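Extracellular invertase (Aspergillus kawachii, PDB 5XH8) probably hydrolyses sucrose and related beta-fructofuranosides as a family GH32 enzyme and transfers fructosyl groups efficiently, building fructooligosaccharides such as 1-kestose. Local coordinates at residues L53-F58 with S67-D72; T75-N80 with A599-Q604. One frame throughout, in Å; residues are numbered along the deposited sequence.

Contact 1: residues L53-F58 with S67-D72; sequences LFHVGF and SATTDD
With CG2 of Thr69 anti to its carbonyl carbon (OG1 chi1 58°) and CG of His55 turned the same way (chi1 -69°), the two side chains run side by side, and the threonine methyl settles over the middle of the imidazole. Thr69 CG2 stands 3.5 Å from the centroid of the His55 ring, almost on its normal, a CH-pi contact; the ring is also stacked with Tyr46 of the neighbouring strand 37-47. At the imidazole edge a water lies in plane, 2.8 Å from His55 ND1, and donates to Ser67 OG.

That hydroxyl is itself a donor, 2.7 Å from Val56 O. It comes from above the carbonyl plane, while Ala68 N approaches from the opposite face, so two donors hold one oxygen.

The segments are the arms of an antiparallel beta hairpin, strands 54-60 and 65-70, in the N-terminal beta-propeller domain of GH32 enzymes. Phe54 with Thr70 and Val56 with Ala68 are its hydrogen-bonded pairs; Val56 N meets Ala68 O at 2.8 Å.

On the face opposite His55, Thr70 CG2 reaches the edge of the Phe54 ring and lies 3.8 Å from Phe54 CB. Thr70 OG1 bonds to Thr75 O and accepts from Asp72 N, an ST turn that ends the strand. Beyond the bridged pairs, Leu53 CD2 rests 3.7 Å from Asp71 CB, and Asp71 OD1 makes a salt bridge to Lys335 NZ.

Contact 2: residues T75-N80 with A599-Q604; sequences TYQDLN and AWPDRQ
Trp600 is the centre of the tight half of this contact, gripped on both faces. Tyr76 CB presses on one face, 3.6 Å from the centroid of the six-membered ring in a CH-pi contact, and the guanidinium of Arg603 lies over the other. The phenol ring of Tyr76 lies oblique to the indole, the planes 34° apart. Tyr76 N donates to Ala599 O at 2.8 Å, fixing the backbones where the segments come together.

The guanidinium is held flat over the indole by Asp78. Arg603 NE reaches Asp78 OD2 and Arg603 NH2 reaches Asp78 OD1, both at 2.8 Å and almost perfectly straight. Each oxygen uses its syn lone pair, and the carboxylate and guanidinium planes are only 3° apart: a side-on, bidentate salt bridge. The arginine chain is extended from CG to NE, carrying the group back over the indole of its own turn. NH2 also donates to Leu33 O, which further limits rotation of the group.

The looser side faces solvent, where Pro601 and Asp602 sit exposed in the type I turn from Trp600 to Arg603. Here Gln77, bent at chi2 (64°), sends NE2 to Asp602 OD2 at 2.6 Å, meeting the oxygen from above the carboxylate plane. A water joins Tyr76 O to Asp602 N, bridging the backbones beside the turn.

The C-terminal tail, which follows strand 585-594, is thus pinned to residues 75-78, which include the short strand 77-78 at the margin of the propeller sheet. Trp600 NE1 donates to His31 O in the N-terminal region, Tyr76 OH bonds to Tyr345 OH of strand 341-348, and strand 65-70 runs alongside 77-78.

How the contacts relate
The centres of contact 1 and contact 2 are about 10 Å apart. Strand 65-70 is shared ground: it pairs with 54-60 in contact 1 and, on its other side, antiparallel with 77-78, its neighbour in the same sheet, against which the loop segment 599-604 packs in contact 2. Thr69 O and Gln77 N, 2.9 Å apart, probably form one of the joining hydrogen bonds, and Ala68 CB lies 3.6 Å from Trp600 CH2, so the indole of Trp600 packs against the hairpin at Ala68. The contacts follow in series: 53-58, 67-72 and 75-80 are close in sequence, whereas 599-604 returns after more than 500 residues. A bound glycerol lies about 12 Å from Gly57 of contact 1.

Contact 1: residues L53-F58 with S67-D72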
ATOM      1  N   LEU A  53      15.388 -31.200  -1.287  1.00 28.61           N
ATOM      2  CA  LEU A  53      15.380 -30.896   0.158  1.00 28.57           C
ATOM      3  C   LEU A  53      14.085 -30.249   0.550  1.00 26.55           C
ATOM      4  O   LEU A  53      13.568 -29.388  -0.179  1.00 27.06           O
ATOM      5  CB  LEU A  53      16.469 -29.910   0.553  1.00 29.41           C
ATOM      6  CG  LEU A  53      17.901 -30.357   0.644  1.00 31.29           C
ATOM      7  CD1 LEU A  53      18.781 -29.137   0.923  1.00 31.92           C
ATOM      8  CD2 LEU A  53      18.030 -31.408   1.733  1.00 31.41           C
ATOM      9  N   PHE A  54      13.597 -30.627   1.725  1.00 25.28           N
ATOM     10  CA  PHE A  54      12.425 -30.043   2.284  1.00 24.28           C
ATOM     11  C   PHE A  54      12.819 -28.959   3.285  1.00 24.74           C
ATOM     12  O   PHE A  54      13.536 -29.223   4.257  1.00 25.88           O
ATOM     13  CB  PHE A  54      11.566 -31.098   2.945  1.00 25.08           C
ATOM     14  CG  PHE A  54      10.232 -30.591   3.385  1.00 25.27           C
ATOM     15  CD1 PHE A  54       9.355 -30.005   2.460  1.00 26.25           C
ATOM     16  CD2 PHE A  54       9.846 -30.671   4.703  1.00 26.20           C
ATOM     17  CE1 PHE A  54       8.109 -29.538   2.850  1.00 25.89           C
ATOM     18  CE2 PHE A  54       8.609 -30.197   5.103  1.00 28.43           C
ATOM     19  CZ  PHE A  54       7.732 -29.626   4.179  1.00 28.06           C
ATOM     20  N   HIS A  55      12.317 -27.752   3.044  1.00 23.86           N
ATOM     21  CA  HIS A  55      12.586 -26.584   3.874  1.00 23.52           C
ATOM     22  C   HIS A  55      11.411 -26.382   4.801  1.00 23.28           C
ATOM     23  O   HIS A  55      10.279 -26.389   4.338  1.00 20.97           O
ATOM     24  CB  HIS A  55      12.742 -25.331   3.018  1.00 23.55           C
ATOM     25  CG  HIS A  55      13.976 -25.329   2.184  1.00 23.25           C
ATOM     26  ND1 HIS A  55      14.905 -24.318   2.248  1.00 23.58           N
ATOM     27  CD2 HIS A  55      14.459 -26.235   1.304  1.00 23.62           C
ATOM     28  CE1 HIS A  55      15.899 -24.589   1.427  1.00 24.24           C
ATOM     29  NE2 HIS A  55      15.651 -25.744   0.836  1.00 24.03           N
ATOM     30  N   VAL A  56      11.700 -26.226   6.102  1.00 22.11           N
ATOM     31  CA  VAL A  56      10.722 -25.805   7.096  1.00 22.72           C
ATOM     32  C   VAL A  56      11.031 -24.361   7.551  1.00 22.30           C
ATOM     33  O   VAL A  56      12.193 -23.948   7.589  1.00 23.79           O
ATOM     34  CB  VAL A  56      10.646 -26.754   8.331  1.00 25.55           C
ATOM     35  CG1 VAL A  56      10.280 -28.173   7.922  1.00 25.98           C
ATOM     36  CG2 VAL A  56      11.948 -26.767   9.111  1.00 26.99           C
ATOM     37  N   GLY A  57      10.004 -23.608   7.919  1.00 20.03           N
ATOM     38  CA  GLY A  57      10.155 -22.220   8.347  1.00 19.93           C
ATOM     39  C   GLY A  57       9.297 -21.978   9.570  1.00 19.02           C
ATOM     40  O   GLY A  57       8.378 -22.748   9.856  1.00 19.77           O
ATOM     41  N   PHE A  58       9.603 -20.912  10.287  1.00 18.89           N
ATOM     42  CA  PHE A  58       8.846 -20.520  11.484  1.00 19.81           C
ATOM     43  C   PHE A  58       9.209 -19.100  11.895  1.00 19.19           C
ATOM     44  O   PHE A  58      10.343 -18.668  11.706  1.00 20.05           O
ATOM     45  CB  PHE A  58       9.064 -21.500  12.660  1.00 19.81           C
ATOM     46  CG  PHE A  58      10.488 -21.921  12.832  1.00 20.29           C
ATOM     47  CD1 PHE A  58      11.384 -21.115  13.514  1.00 21.33           C
ATOM     48  CD2 PHE A  58      10.942 -23.104  12.284  1.00 20.40           C
ATOM     49  CE1 PHE A  58      12.722 -21.491  13.639  1.00 22.79           C
ATOM     50  CE2 PHE A  58      12.259 -23.490  12.411  1.00 20.92           C
ATOM     51  CZ  PHE A  58      13.162 -22.679  13.082  1.00 21.63           C
ATOM     52  N   SER A  67      14.578 -20.704   9.285  1.00 20.38           N
ATOM     53  CA  SER A  67      14.402 -21.897   8.465  1.00 20.54           C
ATOM     54  C   SER A  67      15.472 -22.967   8.696  1.00 20.20           C
ATOM     55  O   SER A  67      16.567 -22.702   9.183  1.00 20.40           O
ATOM     56  CB  SER A  67      14.346 -21.488   6.978  1.00 20.00           C
ATOM     57  OG  SER A  67      13.944 -22.560   6.157  1.00 19.87           O
ATOM     58  N   ALA A  68      15.106 -24.192   8.353  1.00 21.69           N
ATOM     59  CA  ALA A  68      16.008 -25.345   8.348  1.00 22.20           C
ATOM     60  C   ALA A  68      15.604 -26.298   7.218  1.00 23.87           C
ATOM     61  O   ALA A  68      14.478 -26.207   6.699  1.00 23.63           O
ATOM     62  CB  ALA A  68      15.931 -26.076   9.684  1.00 22.25           C
ATOM     63  N   THR A  69      16.519 -27.199   6.844  1.00 22.85           N
ATOM     64  CA  THR A  69      16.256 -28.192   5.822  1.00 23.94           C
ATOM     65  C   THR A  69      16.313 -29.595   6.401  1.00 25.14           C
ATOM     66  O   THR A  69      16.949 -29.833   7.443  1.00 24.39           O
ATOM     67  CB  THR A  69      17.260 -28.107   4.660  1.00 24.92           C
ATOM     68  OG1 THR A  69      18.589 -28.274   5.159  1.00 23.35           O
ATOM     69  CG2 THR A  69      17.156 -26.745   3.935  1.00 25.23           C
ATOM     70  N   THR A  70      15.628 -30.512   5.721  1.00 24.70           N
ATOM     71  CA  THR A  70      15.723 -31.927   6.018  1.00 24.86           C
ATOM     72  C   THR A  70      15.826 -32.736   4.719  1.00 27.75           C
ATOM     73  O   THR A  70      15.125 -32.425   3.729  1.00 25.89           O
ATOM     74  CB  THR A  70      14.563 -32.408   6.872  1.00 25.19           C
ATOM     75  OG1 THR A  70      14.709 -33.812   7.122  1.00 24.15           O
ATOM     76  CG2 THR A  70      13.207 -32.158   6.219  1.00 26.39           C
ATOM     77  N   ASP A  71      16.699 -33.755   4.723  1.00 27.32           N
ATOM     78  CA  ASP A  71      16.784 -34.679   3.594  1.00 27.90           C
ATOM     79  C   ASP A  71      16.128 -36.000   3.884  1.00 29.20           C
ATOM     80  O   ASP A  71      16.139 -36.875   3.016  1.00 29.72           O
ATOM     81  CB  ASP A  71      18.232 -34.867   3.108  1.00 30.45           C
ATOM     82  CG  ASP A  71      19.126 -35.583   4.123  1.00 30.17           C
ATOM     83  OD1 ASP A  71      18.665 -36.472   4.839  1.00 30.79           O
ATOM     84  OD2 ASP A  71      20.310 -35.242   4.181  1.00 32.57           O
ATOM     85  N   ASP A  72      15.551 -36.154   5.082  1.00 26.60           N
ATOM     86  CA  ASP A  72      14.961 -37.433   5.479  1.00 28.33           C
ATOM     87  C   ASP A  72      13.603 -37.320   6.183  1.00 27.19           C
ATOM     88  O   ASP A  72      12.955 -38.342   6.477  1.00 26.52           O
ATOM     89  CB  ASP A  72      15.983 -38.201   6.356  1.00 29.91           C
ATOM     90  CG  ASP A  72      16.378 -37.418   7.628  1.00 30.65           C
ATOM     91  OD1 ASP A  72      15.761 -36.357   7.908  1.00 28.73           O
ATOM     92  OD2 ASP A  72      17.301 -37.844   8.350  1.00 30.87           O
TER
HETATM   93  O   HOH W   1      14.500 -21.875   3.506  1.00 21.17           O

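Contact 2: residues T75-N80 with A599-Q604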
ATOM      1  N   THR A  75      15.525 -35.604  10.636  1.00 24.63           N
ATOM      2  CA  THR A  75      16.544 -34.730  11.173  1.00 25.09           C
ATOM      3  C   THR A  75      16.677 -33.454  10.332  1.00 24.84           C
ATOM      4  O   THR A  75      16.341 -33.436   9.141  1.00 25.60           O
ATOM      5  CB  THR A  75      17.907 -35.432  11.168  1.00 26.49           C
ATOM      6  OG1 THR A  75      18.293 -35.689   9.807  1.00 27.60           O
ATOM      7  CG2 THR A  75      17.856 -36.741  11.970  1.00 26.44           C
ATOM      8  N   TYR A  76      17.215 -32.413  10.954  1.00 23.29           N
ATOM      9  CA  TYR A  76      17.242 -31.069  10.373  1.00 23.71           C
ATOM     10  C   TYR A  76      18.611 -30.428  10.464  1.00 24.46           C
ATOM     11  O   TYR A  76      19.400 -30.744  11.371  1.00 25.33           O
ATOM     12  CB  TYR A  76      16.194 -30.177  11.069  1.00 21.99           C
ATOM     13  CG  TYR A  76      14.822 -30.768  10.999  1.00 21.67           C
ATOM     14  CD1 TYR A  76      14.402 -31.695  11.945  1.00 22.19           C
ATOM     15  CD2 TYR A  76      13.944 -30.454   9.953  1.00 21.64           C
ATOM     16  CE1 TYR A  76      13.152 -32.279  11.876  1.00 21.94           C
ATOM     17  CE2 TYR A  76      12.681 -31.029   9.884  1.00 21.23           C
ATOM     18  CZ  TYR A  76      12.285 -31.942  10.852  1.00 21.26           C
ATOM     19  OH  TYR A  76      11.033 -32.525  10.821  1.00 22.80           O
ATOM     20  N   GLN A  77      18.869 -29.511   9.535  1.00 24.99           N
ATOM     21  CA  GLN A  77      20.055 -28.659   9.520  1.00 27.18           C
ATOM     22  C   GLN A  77      19.594 -27.198   9.491  1.00 26.27           C
ATOM     23  O   GLN A  77      18.842 -26.792   8.591  1.00 25.45           O
ATOM     24  CB  GLN A  77      20.895 -28.901   8.254  1.00 30.45           C
ATOM     25  CG  GLN A  77      21.864 -30.057   8.317  1.00 36.36           C
ATOM     26  CD  GLN A  77      21.207 -31.428   8.481  1.00 41.87           C
ATOM     27  OE1 GLN A  77      20.189 -31.765   7.829  1.00 42.17           O
ATOM     28  NE2 GLN A  77      21.809 -32.252   9.354  1.00 43.56           N
ATOM     29  N   ASP A  78      20.107 -26.391  10.407  1.00 24.32           N
ATOM     30  CA  ASP A  78      19.809 -24.967  10.412  1.00 25.14           C
ATOM     31  C   ASP A  78      20.303 -24.282   9.137  1.00 25.78           C
ATOM     32  O   ASP A  78      21.348 -24.632   8.626  1.00 25.34           O
ATOM     33  CB  ASP A  78      20.467 -24.286  11.602  1.00 24.77           C
ATOM     34  CG  ASP A  78      19.851 -24.708  12.911  1.00 24.99           C
ATOM     35  OD1 ASP A  78      18.637 -24.454  13.104  1.00 23.02           O
ATOM     36  OD2 ASP A  78      20.578 -25.354  13.705  1.00 25.69           O
ATOM     37  N   LEU A  79      19.536 -23.307   8.649  1.00 24.73           N
ATOM     38  CA  LEU A  79      20.044 -22.321   7.714  1.00 25.22           C
ATOM     39  C   LEU A  79      20.469 -21.123   8.525  1.00 24.78           C
ATOM     40  O   LEU A  79      19.808 -20.785   9.506  1.00 24.60           O
ATOM     41  CB  LEU A  79      18.998 -21.971   6.651  1.00 24.47           C
ATOM     42  CG  LEU A  79      18.626 -23.166   5.765  1.00 26.36           C
ATOM     43  CD1 LEU A  79      17.343 -22.912   4.979  1.00 26.85           C
ATOM     44  CD2 LEU A  79      19.755 -23.576   4.821  1.00 27.05           C
ATOM     45  N   ASN A  80      21.584 -20.498   8.140  1.00 26.67           N
ATOM     46  CA  ASN A  80      22.115 -19.295   8.826  1.00 29.85           C
ATOM     47  C   ASN A  80      22.341 -19.433  10.298  1.00 30.48           C
ATOM     48  O   ASN A  80      22.191 -18.439  11.020  1.00 31.88           O
ATOM     49  CB  ASN A  80      21.155 -18.110   8.731  1.00 33.40           C
ATOM     50  CG  ASN A  80      20.735 -17.813   7.344  1.00 34.45           C
ATOM     51  OD1 ASN A  80      19.567 -17.545   7.093  1.00 40.01           O
ATOM     52  ND2 ASN A  80      21.674 -17.840   6.434  1.00 35.95           N
ATOM     53  N   ALA A 599      17.140 -34.881  16.589  1.00 27.03           N
ATOM     54  CA  ALA A 599      16.628 -34.256  15.366  1.00 26.05           C
ATOM     55  C   ALA A 599      17.543 -33.163  14.829  1.00 25.70           C
ATOM     56  O   ALA A 599      17.335 -32.719  13.697  1.00 26.10           O
ATOM     57  CB  ALA A 599      15.213 -33.727  15.576  1.00 26.02           C
ATOM     58  N   TRP A 600      18.536 -32.742  15.625  1.00 24.39           N
ATOM     59  CA  TRP A 600      19.479 -31.705  15.269  1.00 26.12           C
ATOM     60  C   TRP A 600      20.933 -32.188  15.402  1.00 27.67           C
ATOM     61  O   TRP A 600      21.686 -31.627  16.189  1.00 28.46           O
ATOM     62  CB  TRP A 600      19.224 -30.445  16.151  1.00 26.24           C
ATOM     63  CG  TRP A 600      17.870 -29.856  15.910  1.00 26.17           C
ATOM     64  CD1 TRP A 600      16.729 -30.102  16.622  1.00 25.74           C
ATOM     65  CD2 TRP A 600      17.491 -28.972  14.842  1.00 25.07           C
ATOM     66  NE1 TRP A 600      15.671 -29.414  16.085  1.00 25.99           N
ATOM     67  CE2 TRP A 600      16.106 -28.715  14.988  1.00 25.85           C
ATOM     68  CE3 TRP A 600      18.183 -28.376  13.786  1.00 25.58           C
ATOM     69  CZ2 TRP A 600      15.398 -27.885  14.110  1.00 26.78           C
ATOM     70  CZ3 TRP A 600      17.481 -27.538  12.912  1.00 25.19           C
ATOM     71  CH2 TRP A 600      16.095 -27.306  13.085  1.00 25.37           C
ATOM     72  N   PRO A 601      21.362 -33.154  14.554  1.00 29.61           N
ATOM     73  CA  PRO A 601      22.691 -33.765  14.732  1.00 30.25           C
ATOM     74  C   PRO A 601      23.872 -32.826  14.555  1.00 32.56           C
ATOM     75  O   PRO A 601      24.937 -33.145  15.054  1.00 32.84           O
ATOM     76  CB  PRO A 601      22.728 -34.893  13.678  1.00 30.02           C
ATOM     77  CG  PRO A 601      21.731 -34.477  12.642  1.00 30.19           C
ATOM     78  CD  PRO A 601      20.645 -33.743  13.403  1.00 30.46           C
ATOM     79  N   ASP A 602      23.701 -31.699  13.866  1.00 32.43           N
ATOM     80  CA  ASP A 602      24.786 -30.743  13.673  1.00 34.82           C
ATOM     81  C   ASP A 602      24.771 -29.573  14.647  1.00 36.42           C
ATOM     82  O   ASP A 602      25.623 -28.715  14.531  1.00 37.35           O
ATOM     83  CB  ASP A 602      24.812 -30.250  12.227  1.00 37.84           C
ATOM     84  CG  ASP A 602      24.846 -31.400  11.220  1.00 40.63           C
ATOM     85  OD1 ASP A 602      25.594 -32.367  11.425  1.00 43.58           O
ATOM     86  OD2 ASP A 602      24.099 -31.354  10.222  1.00 49.41           O
ATOM     87  N   ARG A 603      23.830 -29.543  15.602  1.00 36.94           N
ATOM     88  CA  ARG A 603      23.942 -28.694  16.807  1.00 41.63           C
ATOM     89  C   ARG A 603      24.574 -29.474  17.976  1.00 49.15           C
ATOM     90  O   ARG A 603      24.332 -30.685  18.127  1.00 52.52           O
ATOM     91  CB  ARG A 603      22.548 -28.265  17.306  1.00 37.61           C
ATOM     92  CG  ARG A 603      21.782 -27.278  16.458  1.00 33.28           C
ATOM     93  CD  ARG A 603      20.421 -27.004  17.086  1.00 30.89           C
ATOM     94  NE  ARG A 603      19.511 -26.296  16.165  1.00 28.36           N
ATOM     95  CZ  ARG A 603      18.215 -26.082  16.395  1.00 25.81           C
ATOM     96  NH1 ARG A 603      17.648 -26.514  17.517  1.00 25.63           N
ATOM     97  NH2 ARG A 603      17.466 -25.444  15.494  1.00 25.11           N
ATOM     98  N   GLN A 604      25.284 -28.770  18.854  1.00 59.00           N
ATOM     99  CA  GLN A 604      25.746 -29.357  20.140  1.00 66.87           C
ATOM    100  C   GLN A 604      24.741 -29.282  21.340  1.00 69.98           C
ATOM    101  O   GLN A 604      24.921 -30.001  22.327  1.00 67.92           O
ATOM    102  CB  GLN A 604      27.091 -28.738  20.557  1.00 71.79           C
ATOM    103  CG  GLN A 604      28.036 -29.743  21.213  1.00 76.09           C
ATOM    104  CD  GLN A 604      29.072 -29.107  22.131  1.00 79.49           C
ATOM    105  OE1 GLN A 604      29.415 -27.933  21.993  1.00 84.49           O
ATOM    106  NE2 GLN A 604      29.581 -29.891  23.075  1.00 80.09           N
TER
HETATM  107  O   HOH W   2      21.404 -30.090  13.071  1.00 23.35           O